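Mll3558 protein (Mesorhizobium loti, PDB 3RD6) is of unknown function but, as a member of the AHA1 family with a Bet v 1-like fold, may bind a small hydrophobic ligand or a protein partner. Local coordinates at residues H7-I12 with T119-F124; R14-S19 with A144-L149; A28-V33 with A46-D51; G56-R61 with A74-I79; P68-D73 with Y89-G94. All coordinates share one frame; numbering follows the deposited sequence.

Contact 1 of 5, residues H7-I12 with T119-F124; sequences HSTFTI and TEQGAF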
# COMPACT_ATOMS: atom_id res chain seq x y z
N HIS A 7 4.95 2.63 -12.39
CA HIS A 7 5.38 1.97 -11.17
C HIS A 7 6.85 2.24 -10.99
O HIS A 7 7.63 2.02 -11.90
CB HIS A 7 5.20 0.45 -11.24
CG HIS A 7 3.77 0.02 -11.31
ND1 HIS A 7 3.12 -0.22 -12.50
CD2 HIS A 7 2.85 -0.17 -10.34
CE1 HIS A 7 1.86 -0.54 -12.26
NE2 HIS A 7 1.67 -0.52 -10.95
N SER A 8 7.22 2.69 -9.80
CA SER A 8 8.61 2.96 -9.50
C SER A 8 8.81 2.79 -8.02
O SER A 8 7.86 2.76 -7.25
CB SER A 8 8.99 4.39 -9.91
OG SER A 8 8.76 5.31 -8.86
N THR A 9 10.06 2.69 -7.62
CA THR A 9 10.41 2.53 -6.23
C THR A 9 11.66 3.35 -6.05
O THR A 9 12.46 3.47 -6.97
CB THR A 9 10.74 1.05 -5.89
OG1 THR A 9 9.62 0.21 -6.21
CG2 THR A 9 11.11 0.89 -4.42
N PHE A 10 11.82 3.94 -4.87
CA PHE A 10 13.01 4.71 -4.58
C PHE A 10 13.36 4.49 -3.13
O PHE A 10 12.50 4.10 -2.32
CB PHE A 10 12.80 6.21 -4.89
CG PHE A 10 11.81 6.91 -4.00
CD1 PHE A 10 12.15 7.26 -2.70
CD2 PHE A 10 10.56 7.24 -4.46
CE1 PHE A 10 11.26 7.95 -1.88
CE2 PHE A 10 9.66 7.92 -3.65
CZ PHE A 10 10.01 8.27 -2.36
N THR A 11 14.62 4.72 -2.79
CA THR A 11 15.07 4.53 -1.42
C THR A 11 15.94 5.69 -0.96
O THR A 11 16.69 6.26 -1.73
CB THR A 11 15.83 3.20 -1.31
OG1 THR A 11 15.10 2.20 -2.04
CG2 THR A 11 15.92 2.76 0.14
N ILE A 12 15.81 6.04 0.32
CA ILE A 12 16.56 7.14 0.89
C ILE A 12 17.19 6.75 2.22
O ILE A 12 16.49 6.43 3.17
CB ILE A 12 15.63 8.35 1.12
CG1 ILE A 12 14.95 8.73 -0.20
CG2 ILE A 12 16.42 9.52 1.66
CD1 ILE A 12 13.85 9.75 -0.05
N THR A 119 11.80 3.46 2.15
CA THR A 119 11.49 2.94 0.81
C THR A 119 10.05 3.19 0.39
O THR A 119 9.11 2.93 1.15
CB THR A 119 11.73 1.42 0.74
OG1 THR A 119 13.06 1.12 1.18
CG2 THR A 119 11.55 0.93 -0.70
N GLU A 120 9.87 3.68 -0.83
CA GLU A 120 8.52 3.94 -1.34
C GLU A 120 8.18 3.32 -2.70
O GLU A 120 8.68 3.75 -3.74
CB GLU A 120 8.23 5.45 -1.37
CG GLU A 120 6.97 5.79 -0.60
CD GLU A 120 6.72 7.27 -0.45
OE1 GLU A 120 6.33 7.91 -1.44
OE2 GLU A 120 6.92 7.81 0.67
N GLN A 121 7.32 2.30 -2.68
CA GLN A 121 6.89 1.63 -3.91
C GLN A 121 5.60 2.30 -4.29
O GLN A 121 4.58 2.12 -3.63
CB GLN A 121 6.68 0.14 -3.65
CG GLN A 121 7.95 -0.58 -3.27
CD GLN A 121 7.71 -1.92 -2.62
OE1 GLN A 121 7.29 -1.99 -1.46
NE2 GLN A 121 7.96 -2.99 -3.36
N GLY A 122 5.64 3.09 -5.35
CA GLY A 122 4.44 3.79 -5.75
C GLY A 122 3.86 3.50 -7.12
O GLY A 122 4.49 2.94 -8.01
N ALA A 123 2.61 3.90 -7.26
CA ALA A 123 1.87 3.76 -8.49
C ALA A 123 1.32 5.15 -8.79
O ALA A 123 0.42 5.63 -8.10
CB ALA A 123 0.74 2.74 -8.30
N PHE A 124 1.87 5.81 -9.82
CA PHE A 124 1.44 7.15 -10.18
C PHE A 124 0.43 7.09 -11.32
O PHE A 124 0.68 6.45 -12.35
CB PHE A 124 2.67 8.01 -10.53
CG PHE A 124 3.76 7.90 -9.49
CD1 PHE A 124 4.63 6.82 -9.50
CD2 PHE A 124 3.84 8.83 -8.44
CE1 PHE A 124 5.57 6.65 -8.48
CE2 PHE A 124 4.78 8.66 -7.42
CZ PHE A 124 5.64 7.56 -7.44
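Ser8 and Gly122 face each other as an antiparallel hydrogen-bonded pair: Gly122 N gives to Ser8 O at 2.9 Å, and Ser8 N returns a longer bond to Gly122 O. Further along, Glu120 N reaches Phe10 O at 3.1 Å and nearly straight, 169° at the hydrogen, whereas the bond from Phe10 N to Glu120 O is weak.

The main side-chain contact is a CH-pi one. Phe10 and Glu120 run side by side, and Glu120 CB lies over one face of the Phe10 ring, 3.9 Å from its centroid. With CG of Phe10 set between the backbone N and the carbonyl carbon (chi1 67°), the ring stands alongside the glutamate stem. An alanine in place of Phe10 would probably leave Glu120 CB without its aromatic cover and open a gap beside helix 131-148. On the same side Ser8 OG comes within 3.5 Å of Phe124 CE1.

Small groups meet on the other face: the methyls Thr9 CG2 and Thr119 CG2 touch at 3.7 Å, and His7 CD2 rests against Ala123 CB.

The Phe10 face packs against helix 131-148, with Glu120 also bonded through OE1 to Tyr89 OH on strand 84-93. Strand 96-110 flanks 119-124, and the Thr9 face meets the second subunit, where His7 NE2 bonds Thr104 OG1 of that chain.

Contact 2 of 5, residues R14-S19 with A144-L149; sequences RTYPQS and ALAAEL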
# COMPACT_ATOMS: atom_id res chain seq x y z
N ARG A 14 19.53 7.75 5.48
CA ARG A 14 19.89 8.94 6.23
C ARG A 14 20.09 8.55 7.68
O ARG A 14 19.17 8.05 8.33
CB ARG A 14 18.79 10.00 6.13
CG ARG A 14 19.25 11.36 6.60
CD ARG A 14 18.18 12.41 6.42
NE ARG A 14 18.76 13.75 6.27
CZ ARG A 14 19.59 14.32 7.14
NH1 ARG A 14 19.95 13.66 8.23
NH2 ARG A 14 20.06 15.54 6.90
N THR A 15 21.30 8.77 8.19
CA THR A 15 21.61 8.42 9.56
C THR A 15 21.40 9.58 10.52
O THR A 15 21.51 10.75 10.13
CB THR A 15 23.04 7.93 9.69
OG1 THR A 15 23.27 6.88 8.74
CG2 THR A 15 23.31 7.41 11.10
N TYR A 16 21.09 9.24 11.76
CA TYR A 16 20.85 10.23 12.79
C TYR A 16 21.69 9.90 14.01
O TYR A 16 21.90 8.73 14.32
CB TYR A 16 19.36 10.23 13.18
CG TYR A 16 18.45 10.60 12.04
CD1 TYR A 16 18.20 11.93 11.73
CD2 TYR A 16 17.86 9.62 11.25
CE1 TYR A 16 17.39 12.28 10.65
CE2 TYR A 16 17.05 9.95 10.16
CZ TYR A 16 16.82 11.28 9.87
OH TYR A 16 16.03 11.63 8.80
N PRO A 17 22.18 10.93 14.72
CA PRO A 17 23.00 10.72 15.91
C PRO A 17 22.14 10.13 17.02
O PRO A 17 22.66 9.60 18.01
CB PRO A 17 23.48 12.12 16.23
CG PRO A 17 22.30 12.95 15.86
CD PRO A 17 21.90 12.36 14.52
N GLN A 18 20.83 10.24 16.87
CA GLN A 18 19.88 9.71 17.84
C GLN A 18 19.81 8.19 17.77
O GLN A 18 20.18 7.57 16.77
CB GLN A 18 18.49 10.29 17.61
CG GLN A 18 18.32 11.74 17.99
CD GLN A 18 19.28 12.65 17.25
OE1 GLN A 18 19.39 12.59 16.03
NE2 GLN A 18 19.97 13.50 18.00
N SER A 19 19.31 7.59 18.85
CA SER A 19 19.14 6.14 18.92
C SER A 19 17.80 5.79 18.27
O SER A 19 17.04 6.68 17.89
CB SER A 19 19.15 5.69 20.38
OG SER A 19 18.09 6.29 21.10
N ALA A 144 14.29 17.54 7.39
CA ALA A 144 13.57 18.32 8.39
C ALA A 144 13.49 17.55 9.70
O ALA A 144 13.62 18.13 10.78
CB ALA A 144 12.18 18.65 7.89
N LEU A 145 13.24 16.24 9.61
CA LEU A 145 13.17 15.39 10.79
C LEU A 145 14.48 15.54 11.57
O LEU A 145 14.47 15.68 12.80
CB LEU A 145 12.99 13.92 10.40
CG LEU A 145 13.16 12.87 11.51
CD1 LEU A 145 12.18 13.09 12.64
CD2 LEU A 145 12.98 11.49 10.92
N ALA A 146 15.58 15.52 10.83
CA ALA A 146 16.92 15.65 11.40
C ALA A 146 16.97 16.79 12.42
O ALA A 146 17.39 16.59 13.56
CB ALA A 146 17.94 15.89 10.29
N ALA A 147 16.51 17.97 12.00
CA ALA A 147 16.50 19.13 12.89
C ALA A 147 15.63 18.92 14.12
O ALA A 147 15.96 19.38 15.21
CB ALA A 147 16.02 20.36 12.13
N GLU A 148 14.52 18.21 13.94
CA GLU A 148 13.59 17.93 15.03
C GLU A 148 14.24 17.03 16.09
O GLU A 148 13.72 16.88 17.20
CB GLU A 148 12.34 17.24 14.48
CG GLU A 148 11.03 17.74 15.07
CD GLU A 148 10.93 17.54 16.58
OE1 GLU A 148 11.21 16.42 17.06
OE2 GLU A 148 10.56 18.50 17.29
N LEU A 149 15.39 16.45 15.75
CA LEU A 149 16.12 15.58 16.68
C LEU A 149 17.39 16.22 17.24
O LEU A 149 17.49 16.34 18.48
CB LEU A 149 16.45 14.24 16.00
CG LEU A 149 15.32 13.20 15.93
CD1 LEU A 149 14.18 13.76 15.12
CD2 LEU A 149 15.83 11.91 15.32
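Tyr16 and Ala146 make the central apolar contact between the end of strand 5-16 and the last turns of helix 131-148. The phenol presents its edge: Ala146 CB lies in the ring plane, 3.7 Å from Tyr16 CE1. Leu145 crosses the tyrosine at about a right angle, bringing CD2 to 4.0 Å from Tyr16 CZ, while Leu149 CD2 makes a more distant touch near CD1.

Polar side chains add contacts through flat groups and stems. Arg14, extended from CG to NE, carries its guanidinium to the helix, and Ala146 CB sits over one face of it, 3.6 Å from Arg14 NH1. Gln18 is bent at its second torsion (chi2 58°), which folds the amide back across Leu149; its OE1 comes 3.4 Å from Leu149 CB, and Gln18 CG packs on Leu149 CD2.

Tyr16 OH is hydrogen-bonded to Leu142 O, one turn earlier in the helix. Leu145 continues into the hydrophobic layer formed with Phe27 of helix 20-28 and Trp36 of helix 30-36. A long C-terminal helix against an antiparallel sheet is the hallmark of the Bet v 1-like, helix-grip fold, and here the first strand meets it near its C-terminal end.

Contact 3 of 5, residues A28-V33 with A46-D51; sequences ADKATV and AEFSFD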
# COMPACT_ATOMS: atom_id res chain seq x y z
N ALA A 28 5.87 7.75 15.56
CA ALA A 28 4.71 7.22 16.28
C ALA A 28 3.96 8.17 17.21
O ALA A 28 2.84 7.87 17.63
CB ALA A 28 5.14 5.96 17.05
N ASP A 29 4.57 9.31 17.53
CA ASP A 29 3.94 10.29 18.42
C ASP A 29 3.29 11.41 17.60
O ASP A 29 3.96 12.21 16.96
CB ASP A 29 4.99 10.88 19.37
CG ASP A 29 4.40 11.90 20.29
OD1 ASP A 29 3.47 11.53 21.04
OD2 ASP A 29 4.87 13.05 20.28
N LYS A 30 1.96 11.47 17.65
CA LYS A 30 1.19 12.46 16.91
C LYS A 30 1.75 13.88 16.99
O LYS A 30 2.00 14.51 15.95
CB LYS A 30 -0.26 12.43 17.40
CG LYS A 30 -1.21 13.28 16.61
CD LYS A 30 -2.63 12.91 16.97
CE LYS A 30 -3.61 13.92 16.41
NZ LYS A 30 -3.45 14.10 14.94
N ALA A 31 1.97 14.38 18.20
CA ALA A 31 2.50 15.73 18.39
C ALA A 31 3.83 15.95 17.65
O ALA A 31 3.95 16.87 16.83
CB ALA A 31 2.69 16.01 19.87
N THR A 32 4.82 15.11 17.94
CA THR A 32 6.11 15.24 17.28
C THR A 32 5.90 15.23 15.77
O THR A 32 6.38 16.11 15.05
CB THR A 32 7.06 14.10 17.66
OG1 THR A 32 7.38 14.19 19.05
CG2 THR A 32 8.35 14.19 16.85
N VAL A 33 5.17 14.22 15.29
CA VAL A 33 4.92 14.10 13.86
C VAL A 33 4.43 15.41 13.27
O VAL A 33 4.95 15.86 12.24
CB VAL A 33 3.88 12.97 13.57
CG1 VAL A 33 3.62 12.86 12.08
CG2 VAL A 33 4.38 11.66 14.09
N ALA A 46 -5.35 22.11 8.10
CA ALA A 46 -6.77 21.94 7.81
C ALA A 46 -7.39 20.69 8.45
O ALA A 46 -8.51 20.74 8.97
CB ALA A 46 -6.98 21.93 6.31
N GLU A 47 -6.68 19.57 8.39
CA GLU A 47 -7.13 18.32 9.02
C GLU A 47 -5.98 17.34 9.14
O GLU A 47 -5.15 17.23 8.25
CB GLU A 47 -8.26 17.62 8.25
CG GLU A 47 -8.92 16.54 9.12
CD GLU A 47 -9.58 15.42 8.34
OE1 GLU A 47 -10.25 15.68 7.33
OE2 GLU A 47 -9.45 14.25 8.78
N PHE A 48 -5.94 16.62 10.26
CA PHE A 48 -4.89 15.64 10.46
C PHE A 48 -5.30 14.61 11.49
O PHE A 48 -5.18 14.83 12.69
CB PHE A 48 -3.58 16.31 10.89
CG PHE A 48 -2.41 15.37 10.90
CD1 PHE A 48 -1.97 14.77 9.72
CD2 PHE A 48 -1.78 15.01 12.09
CE1 PHE A 48 -0.95 13.83 9.72
CE2 PHE A 48 -0.75 14.07 12.11
CZ PHE A 48 -0.34 13.48 10.92
N SER A 49 -5.80 13.48 11.00
CA SER A 49 -6.21 12.37 11.84
C SER A 49 -5.04 11.41 11.82
O SER A 49 -4.58 11.00 10.76
CB SER A 49 -7.44 11.69 11.25
OG SER A 49 -8.48 12.63 11.00
N PHE A 50 -4.53 11.07 12.99
CA PHE A 50 -3.39 10.16 13.07
C PHE A 50 -3.71 9.10 14.12
O PHE A 50 -3.78 9.40 15.31
CB PHE A 50 -2.14 10.94 13.48
CG PHE A 50 -0.86 10.17 13.39
CD1 PHE A 50 -0.27 9.92 12.16
CD2 PHE A 50 -0.21 9.74 14.54
CE1 PHE A 50 0.95 9.26 12.08
CE2 PHE A 50 1.01 9.08 14.46
CZ PHE A 50 1.58 8.85 13.23
N ASP A 51 -3.91 7.86 13.67
CA ASP A 51 -4.20 6.77 14.58
C ASP A 51 -3.11 5.72 14.38
O ASP A 51 -3.24 4.83 13.54
CB ASP A 51 -5.58 6.18 14.28
CG ASP A 51 -5.92 4.98 15.17
OD1 ASP A 51 -5.08 4.62 16.03
OD2 ASP A 51 -7.02 4.41 14.98
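Lys30 lies along Phe50 and ends on the backbone of Phe48, sliding past both phenylalanines in the opposite direction. CB starts the run 3.9 Å from Phe50 CD2. Next, CG and then CD each pass 4.0 Å from Phe50 CB, so the aliphatic stem covers the root of that ring. CE approaches Phe48 O, and a bend at the last torsion (chi4 54°) turns NZ toward the carbonyl of Phe48. NZ then donates to Phe48 O at 2.9 Å, meeting the carbonyl from above its plane, 39° out of it; the same nitrogen is 3.4 Å from Phe48 CD2.

Helix 30-36, second of the two short helices that follow the first strand in the Bet v 1-like fold, thus starts against strand 47-50, outermost in this chain's sheet. Asp29 caps that helix, its OD2 accepting from Thr32 N. A methionine in place of Lys30 would probably leave Phe48 O without its ammonium donor.

Deeper in, Val33 crosses both rings at about a right angle: CG1 faces Phe48 CZ, and CG2 lies 4.1 Å from Phe50 CZ. On the neighbouring strand 57-62, Phe48 also meets Ser60, and Phe50 meets Glu58.

Contact 4 of 5, residues G56-R61 with A74-I79; sequences GGEVSR and AQFQDI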
# COMPACT_ATOMS: atom_id res chain seq x y z
N GLY A 56 -5.00 1.07 11.73
CA GLY A 56 -5.30 2.46 11.97
C GLY A 56 -4.79 3.29 10.82
O GLY A 56 -3.90 2.89 10.09
N GLY A 57 -5.35 4.48 10.65
CA GLY A 57 -4.90 5.30 9.54
C GLY A 57 -4.62 6.74 9.85
O GLY A 57 -4.72 7.20 10.99
N GLU A 58 -4.29 7.46 8.79
CA GLU A 58 -3.95 8.87 8.83
C GLU A 58 -4.77 9.59 7.77
O GLU A 58 -5.16 8.98 6.77
CB GLU A 58 -2.46 9.02 8.54
CG GLU A 58 -1.89 10.42 8.54
CD GLU A 58 -0.44 10.45 8.09
OE1 GLU A 58 0.36 9.64 8.60
OE2 GLU A 58 -0.10 11.28 7.22
N VAL A 59 -5.08 10.85 8.00
CA VAL A 59 -5.81 11.65 7.03
C VAL A 59 -5.28 13.06 7.15
O VAL A 59 -5.23 13.62 8.24
CB VAL A 59 -7.31 11.65 7.27
CG1 VAL A 59 -7.99 12.57 6.26
CG2 VAL A 59 -7.85 10.24 7.13
N SER A 60 -4.85 13.62 6.03
CA SER A 60 -4.28 14.94 6.03
C SER A 60 -4.91 15.78 4.94
O SER A 60 -5.03 15.34 3.81
CB SER A 60 -2.77 14.85 5.78
OG SER A 60 -2.12 13.98 6.69
N ARG A 61 -5.29 16.99 5.28
CA ARG A 61 -5.89 17.89 4.31
C ARG A 61 -5.30 19.29 4.44
O ARG A 61 -5.47 19.94 5.47
CB ARG A 61 -7.40 17.92 4.50
CG ARG A 61 -8.06 16.57 4.25
CD ARG A 61 -9.56 16.70 4.25
NE ARG A 61 -10.02 17.36 5.46
CZ ARG A 61 -10.77 18.46 5.49
NH1 ARG A 61 -11.15 19.03 4.36
NH2 ARG A 61 -11.13 18.98 6.65
N ALA A 74 -3.81 7.47 4.43
CA ALA A 74 -2.92 6.35 4.67
C ALA A 74 -3.46 5.36 5.70
O ALA A 74 -4.26 5.72 6.53
CB ALA A 74 -1.56 6.88 5.12
N GLN A 75 -3.01 4.11 5.63
CA GLN A 75 -3.41 3.09 6.60
C GLN A 75 -2.18 2.30 7.02
O GLN A 75 -1.40 1.89 6.17
CB GLN A 75 -4.45 2.13 6.02
CG GLN A 75 -5.25 1.43 7.12
CD GLN A 75 -6.04 0.21 6.66
OE1 GLN A 75 -5.47 -0.83 6.31
NE2 GLN A 75 -7.38 0.34 6.67
N PHE A 76 -2.01 2.09 8.32
CA PHE A 76 -0.85 1.35 8.80
C PHE A 76 -1.04 -0.12 8.55
O PHE A 76 -2.09 -0.68 8.85
CB PHE A 76 -0.60 1.68 10.30
CG PHE A 76 -0.09 3.05 10.51
CD1 PHE A 76 1.21 3.37 10.13
CD2 PHE A 76 -0.92 4.06 10.95
CE1 PHE A 76 1.66 4.68 10.18
CE2 PHE A 76 -0.48 5.39 11.00
CZ PHE A 76 0.80 5.70 10.61
N GLN A 77 -0.01 -0.74 7.99
CA GLN A 77 -0.03 -2.16 7.64
C GLN A 77 0.79 -3.03 8.58
O GLN A 77 0.51 -4.22 8.77
CB GLN A 77 0.52 -2.39 6.20
CG GLN A 77 -0.17 -1.64 5.06
CD GLN A 77 -1.61 -2.04 4.87
OE1 GLN A 77 -1.94 -3.22 4.95
NE2 GLN A 77 -2.47 -1.05 4.61
N ASP A 78 1.84 -2.45 9.14
CA ASP A 78 2.71 -3.20 10.04
C ASP A 78 3.59 -2.29 10.86
O ASP A 78 4.12 -1.29 10.35
CB ASP A 78 3.58 -4.17 9.23
CG ASP A 78 4.52 -4.99 10.12
OD1 ASP A 78 5.74 -4.71 10.13
OD2 ASP A 78 4.04 -5.91 10.81
N ILE A 79 3.72 -2.63 12.14
CA ILE A 79 4.53 -1.88 13.10
C ILE A 79 5.35 -2.83 13.98
O ILE A 79 4.81 -3.74 14.60
CB ILE A 79 3.65 -1.00 14.04
CG1 ILE A 79 2.84 0.03 13.24
CG2 ILE A 79 4.54 -0.29 15.06
CD1 ILE A 79 1.91 0.90 14.11
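Gly56 and Phe76 hold the tight end of this antiparallel pairing. Phe76 N gives to Gly56 O at 2.7 Å, the bond almost straight at the hydrogen (174°). That oxygen is further enclosed by the phenylalanine itself: CG stands anti to the carbonyl carbon (chi1 -71°), which leaves Phe76 CD2 3.3 Å from Gly56 O, with the oxygen coming at the ring obliquely. Next along, Gly57 and Gln75 form a non-hydrogen-bonded pair with CA atoms 4.0 Å apart.

Glu58 and Ala74 complete the register with two bonds, Glu58 N to Ala74 O at 2.9 Å and Ala74 N to Glu58 O at 3.1 Å.

Side-chain packing is thinner. On the Glu58 face the two CB atoms of Glu58 and Ala74 merely touch, at 4.1 Å, and the extended glutamate carries its carboxylate onward to a salt bridge with Arg37. The opposite face, with Gln75, is only partly buried: Gln75 CG lies 3.6 Å from Gly56 O, while its OE1 bonds Arg90 NH1 of the second subunit.

Strands 57-62 and 70-80 form a beta hairpin of the antiparallel Bet v 1-like sheet, and further along the second arm Gln77 and Asp78 make a classic beta bulge opposite Val86. Strand 47-50 borders 57-62 on one side and strand 84-93 borders 70-80 on the other, while Phe76 meets Phe52 edge-to-face.

Contact 5 of 5, residues P68-D73 with Y89-G94; sequences PEVRLD and YRMAIG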
# COMPACT_ATOMS: atom_id res chain seq x y z
N PRO A 68 -6.17 24.36 -4.50
CA PRO A 68 -6.65 22.99 -4.36
C PRO A 68 -6.15 22.36 -3.08
O PRO A 68 -5.00 22.56 -2.69
CB PRO A 68 -6.07 22.29 -5.59
CG PRO A 68 -6.00 23.38 -6.59
CD PRO A 68 -5.45 24.52 -5.77
N GLU A 69 -7.03 21.60 -2.45
CA GLU A 69 -6.70 20.91 -1.22
C GLU A 69 -5.98 19.60 -1.53
O GLU A 69 -6.50 18.76 -2.27
CB GLU A 69 -7.96 20.57 -0.44
CG GLU A 69 -7.69 19.78 0.83
CD GLU A 69 -8.95 19.30 1.49
OE1 GLU A 69 -9.43 18.19 1.14
OE2 GLU A 69 -9.48 20.04 2.35
N VAL A 70 -4.80 19.44 -0.97
CA VAL A 70 -4.06 18.21 -1.14
C VAL A 70 -4.50 17.25 -0.03
O VAL A 70 -4.44 17.59 1.16
CB VAL A 70 -2.55 18.45 -1.04
CG1 VAL A 70 -1.82 17.13 -1.05
CG2 VAL A 70 -2.10 19.29 -2.19
N ARG A 71 -4.99 16.07 -0.41
CA ARG A 71 -5.43 15.08 0.57
C ARG A 71 -4.61 13.81 0.52
O ARG A 71 -4.42 13.23 -0.54
CB ARG A 71 -6.91 14.73 0.38
CG ARG A 71 -7.36 13.64 1.34
CD ARG A 71 -8.85 13.44 1.37
NE ARG A 71 -9.24 12.52 2.44
CZ ARG A 71 -10.47 12.42 2.94
NH1 ARG A 71 -11.45 13.19 2.47
NH2 ARG A 71 -10.71 11.58 3.95
N LEU A 72 -4.14 13.37 1.68
CA LEU A 72 -3.35 12.16 1.78
C LEU A 72 -4.04 11.20 2.74
O LEU A 72 -4.23 11.53 3.89
CB LEU A 72 -1.95 12.51 2.28
CG LEU A 72 -0.87 11.45 2.47
CD1 LEU A 72 0.47 12.17 2.57
CD2 LEU A 72 -1.13 10.61 3.72
N ASP A 73 -4.44 10.03 2.25
CA ASP A 73 -5.10 9.01 3.07
C ASP A 73 -4.16 7.83 3.20
O ASP A 73 -3.77 7.24 2.19
CB ASP A 73 -6.39 8.51 2.40
CG ASP A 73 -7.59 9.39 2.68
OD1 ASP A 73 -8.24 9.21 3.73
OD2 ASP A 73 -7.90 10.25 1.83
N TYR A 89 -0.75 4.33 1.17
CA TYR A 89 -1.44 5.60 1.18
C TYR A 89 -1.74 6.03 -0.23
O TYR A 89 -1.16 5.52 -1.16
CB TYR A 89 -0.62 6.68 1.90
CG TYR A 89 0.52 7.28 1.12
CD1 TYR A 89 0.32 8.40 0.31
CD2 TYR A 89 1.80 6.74 1.18
CE1 TYR A 89 1.36 8.96 -0.41
CE2 TYR A 89 2.85 7.30 0.47
CZ TYR A 89 2.62 8.41 -0.33
OH TYR A 89 3.64 8.98 -1.06
N ARG A 90 -2.69 6.93 -0.36
CA ARG A 90 -3.06 7.46 -1.66
C ARG A 90 -3.11 8.97 -1.51
O ARG A 90 -3.48 9.50 -0.46
CB ARG A 90 -4.41 6.93 -2.12
CG ARG A 90 -5.57 7.28 -1.22
CD ARG A 90 -6.86 6.77 -1.83
NE ARG A 90 -8.01 6.88 -0.95
CZ ARG A 90 -8.13 6.28 0.22
NH1 ARG A 90 -7.15 5.51 0.68
NH2 ARG A 90 -9.22 6.44 0.93
N MET A 91 -2.70 9.67 -2.56
CA MET A 91 -2.67 11.11 -2.54
C MET A 91 -3.51 11.65 -3.68
O MET A 91 -3.61 11.03 -4.75
CB MET A 91 -1.23 11.59 -2.67
CG MET A 91 -0.97 12.98 -2.15
SD MET A 91 0.68 13.49 -2.49
CE MET A 91 1.53 12.64 -1.20
N ALA A 92 -4.11 12.81 -3.44
CA ALA A 92 -4.93 13.47 -4.43
C ALA A 92 -4.89 14.97 -4.21
O ALA A 92 -4.69 15.44 -3.09
CB ALA A 92 -6.36 12.98 -4.33
N ILE A 93 -5.06 15.72 -5.29
CA ILE A 93 -5.11 17.17 -5.22
C ILE A 93 -6.40 17.50 -5.97
O ILE A 93 -6.51 17.23 -7.17
CB ILE A 93 -3.85 17.85 -5.87
CG1 ILE A 93 -3.98 19.37 -5.74
CG2 ILE A 93 -3.69 17.41 -7.32
CD1 ILE A 93 -2.77 20.13 -6.17
N GLY A 94 -7.38 18.03 -5.25
CA GLY A 94 -8.66 18.33 -5.85
C GLY A 94 -9.35 16.98 -5.99
O GLY A 94 -9.30 16.18 -5.07
O HOH W 1 -9.26 16.70 -1.80
O HOH W 2 -6.11 11.32 -1.47
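Asp73 and Arg90 cross obliquely with their flat ends stacked, the carboxylate and guanidinium planes 13° apart. Asp73 CB sits over the centre of the guanidinium, 3.5 Å from Arg90 NH1. The opposite charges probably attract, though no N-H points at Asp73 OD1, which lies well out of the guanidinium plane, 4.1 Å from Arg90 NH2. Arg90 is brought there by CG lying between its backbone N and carbonyl carbon (chi1 61°), and its NH1 bonds Gln77 OE1 of the second subunit. Within its own strand, the aspartate forms a salt bridge through OD2 with Arg71 NE, at 2.7 Å, though its hydrogen bond is bent and weak.

These strands, 70-80 and 84-93, are the arms of a beta hairpin in the curved antiparallel sheet of the Bet v 1-like fold. Paired bonds join Arg71 to Ala92 and Asp73 to Arg90, the shortest including Arg71 N to Ala92 O at 2.8 Å; Gly94 N adds one to Glu69 O.

On the Leu72 face the contacts are between carbon atoms. Leu72 CG packs 3.9 Å from Tyr89 CD1, and Leu72 CD1 touches Met91 CE. Val70 CG2 lies 4.0 Å from Ile93 CG1, which also packs on Pro68 CB at 3.6 Å.

Overall arrangement
All five contacts reach one antiparallel sheet. Contact 1 joins the chain's first and last strands, neighbours at one end of the sheet, and closes a loop along the chain that encloses contacts 3, 4 and 5. Contact 2 follows on strand 5-16, centres about 22 Å apart, and brings in helix 131-148. Contact 3 sets helix 30-36 on strand 47-50, at the other end of the sheet. Contacts 3 and 4, centres about 10 Å apart, are joined by the salt bridge of Glu47 with Arg61; contacts 4 and 5 share strand 70-80. Contacts 2 and 5 are the farthest apart, about 27 Å between centres. Contacts 1, 4 and 5 touch the second subunit, so the sheet serves both fold and dimer.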